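Local coordinates for protein-l-isoaspartate o-methyltransferase (Thermotoga maritima, PDB 1DL5) that methylates abnormal L-isoaspartyl residues of damaged proteins, using S-adenosylmethionine as methyl donor, as a step in protein repair, at residues V241-L246 with L301-G306. Residues are numbered along the deposited sequence; the frame is centred on the assembly and turned at random.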
loop_
_atom_site.group_PDB
_atom_site.type_symbol
_atom_site.label_atom_id
_atom_site.label_comp_id
_atom_site.label_asym_id
_atom_site.label_seq_id
_atom_site.Cartn_x
_atom_site.Cartn_y
_atom_site.Cartn_z
ATOM N N VAL A 241 -16.463 6.759 -11.369
ATOM C CA VAL A 241 -15.469 6.173 -12.261
ATOM C C VAL A 241 -14.637 7.271 -12.924
ATOM O O VAL A 241 -13.424 7.115 -13.094
ATOM C CB VAL A 241 -16.136 5.288 -13.335
ATOM C CG1 VAL A 241 -15.119 4.869 -14.381
ATOM C CG2 VAL A 241 -16.735 4.052 -12.675
ATOM N N GLU A 242 -15.282 8.375 -13.295
ATOM C CA GLU A 242 -14.559 9.493 -13.905
ATOM C C GLU A 242 -13.513 9.964 -12.898
ATOM O O GLU A 242 -12.364 10.242 -13.250
ATOM C CB GLU A 242 -15.489 10.675 -14.203
ATOM C CG GLU A 242 -16.592 10.434 -15.227
ATOM C CD GLU A 242 -17.345 11.717 -15.580
ATOM O OE1 GLU A 242 -17.610 12.535 -14.670
ATOM O OE2 GLU A 242 -17.679 11.904 -16.767
ATOM N N LEU A 243 -13.925 10.067 -11.639
ATOM C CA LEU A 243 -13.021 10.514 -10.591
ATOM C C LEU A 243 -11.859 9.544 -10.362
ATOM O O LEU A 243 -10.730 9.974 -10.121
ATOM C CB LEU A 243 -13.807 10.751 -9.293
ATOM C CG LEU A 243 -14.571 12.082 -9.251
ATOM C CD1 LEU A 243 -15.654 12.052 -8.171
ATOM C CD2 LEU A 243 -13.590 13.218 -8.995
ATOM N N VAL A 244 -12.125 8.243 -10.448
ATOM C CA VAL A 244 -11.067 7.246 -10.256
ATOM C C VAL A 244 -10.055 7.343 -11.397
ATOM O O VAL A 244 -8.848 7.199 -11.190
ATOM C CB VAL A 244 -11.647 5.812 -10.200
ATOM C CG1 VAL A 244 -10.503 4.780 -10.215
ATOM C CG2 VAL A 244 -12.488 5.645 -8.934
ATOM N N ASP A 245 -10.566 7.592 -12.600
ATOM C CA ASP A 245 -9.738 7.747 -13.797
ATOM C C ASP A 245 -8.777 8.916 -13.581
ATOM O O ASP A 245 -7.570 8.784 -13.767
ATOM C CB ASP A 245 -10.644 8.054 -14.999
ATOM C CG ASP A 245 -9.879 8.230 -16.300
ATOM O OD1 ASP A 245 -8.631 8.254 -16.289
ATOM O OD2 ASP A 245 -10.546 8.350 -17.349
ATOM N N LEU A 246 -9.327 10.053 -13.163
ATOM C CA LEU A 246 -8.540 11.264 -12.951
ATOM C C LEU A 246 -7.612 11.242 -11.748
ATOM O O LEU A 246 -6.474 11.703 -11.822
ATOM C CB LEU A 246 -9.472 12.475 -12.807
ATOM C CG LEU A 246 -10.343 12.849 -14.009
ATOM C CD1 LEU A 246 -11.455 13.793 -13.561
ATOM C CD2 LEU A 246 -9.478 13.503 -15.086
ATOM N N LEU A 301 -14.979 19.712 -7.613
ATOM C CA LEU A 301 -14.162 19.246 -6.496
ATOM C C LEU A 301 -12.701 19.647 -6.635
ATOM O O LEU A 301 -12.220 19.885 -7.742
ATOM C CB LEU A 301 -14.224 17.718 -6.415
ATOM C CG LEU A 301 -15.588 17.046 -6.262
ATOM C CD1 LEU A 301 -15.439 15.529 -6.422
ATOM C CD2 LEU A 301 -16.167 17.392 -4.897
ATOM N N MET A 302 -11.995 19.735 -5.512
ATOM C CA MET A 302 -10.574 20.035 -5.577
ATOM C C MET A 302 -9.897 18.669 -5.608
ATOM O O MET A 302 -10.149 17.814 -4.750
ATOM C CB MET A 302 -10.099 20.825 -4.363
ATOM C CG MET A 302 -8.620 21.153 -4.455
ATOM S SD MET A 302 -8.078 22.370 -3.266
ATOM C CE MET A 302 -8.612 23.874 -4.086
ATOM N N LEU A 303 -9.050 18.464 -6.606
ATOM C CA LEU A 303 -8.367 17.192 -6.777
ATOM C C LEU A 303 -6.956 17.200 -6.216
ATOM O O LEU A 303 -6.202 18.148 -6.418
ATOM C CB LEU A 303 -8.327 16.834 -8.265
ATOM C CG LEU A 303 -9.672 16.958 -8.992
ATOM C CD1 LEU A 303 -9.499 16.514 -10.435
ATOM C CD2 LEU A 303 -10.733 16.095 -8.292
ATOM N N HIS A 304 -6.613 16.142 -5.490
ATOM C CA HIS A 304 -5.285 15.999 -4.911
ATOM C C HIS A 304 -4.757 14.692 -5.494
ATOM O O HIS A 304 -5.020 13.607 -4.968
ATOM C CB HIS A 304 -5.366 15.920 -3.381
ATOM C CG HIS A 304 -6.045 17.100 -2.743
ATOM N ND1 HIS A 304 -5.378 18.001 -1.940
ATOM C CD2 HIS A 304 -7.338 17.505 -2.768
ATOM C CE1 HIS A 304 -6.230 18.909 -1.495
ATOM N NE2 HIS A 304 -7.427 18.631 -1.983
ATOM N N VAL A 305 -4.024 14.811 -6.596
ATOM C CA VAL A 305 -3.478 13.664 -7.316
ATOM C C VAL A 305 -2.134 13.267 -6.726
ATOM O O VAL A 305 -1.152 14.001 -6.819
ATOM C CB VAL A 305 -3.321 14.007 -8.814
ATOM C CG1 VAL A 305 -2.950 12.759 -9.615
ATOM C CG2 VAL A 305 -4.620 14.616 -9.327
ATOM N N GLY A 306 -2.097 12.090 -6.115
ATOM C CA GLY A 306 -0.876 11.645 -5.479
ATOM C C GLY A 306 0.131 10.915 -6.333
ATOM O O GLY A 306 -0.218 10.127 -7.214
#
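Leu243 meets Leu301 and Leu303 where helix 237-248 of the C-terminal domain packs on strand 302-306, a strand that enters the large mixed sheet, continuous with the Rossmann-like methyltransferase core, between strands 194-202 and 312-314. The helix thus lies against one face of that sheet's far end, and the side-chain contacts are between apolar groups. Leu243 crosses both leucines at about a right angle, and the pairs meet at their branch methyls. Its CG stands beside the backbone N and anti to the carbonyl carbon (chi1 -79°), which brings the fork closer to the strand than the CB direction alone would suggest. CD2 of Leu243 comes within 4.1 Å of Leu303 CD2. Branched leucines suit this place because one fork can touch two partners. Along residues 301-305, Leu301, just before the strand, and Leu303 and Val305 within it point their CB toward the helix, while Met302 and His304 project from the other face. Phe186 of strand 184-191 touches both Leu246 and Leu303, extending the hydrophobic layer. Compact Val305 makes a looser approach, its CG2 4.3 Å from Leu246 O. Leu301 CD1 is equally near both arms of the Leu243 fork, 3.9 Å from CD1 and 3.9 Å from CD2.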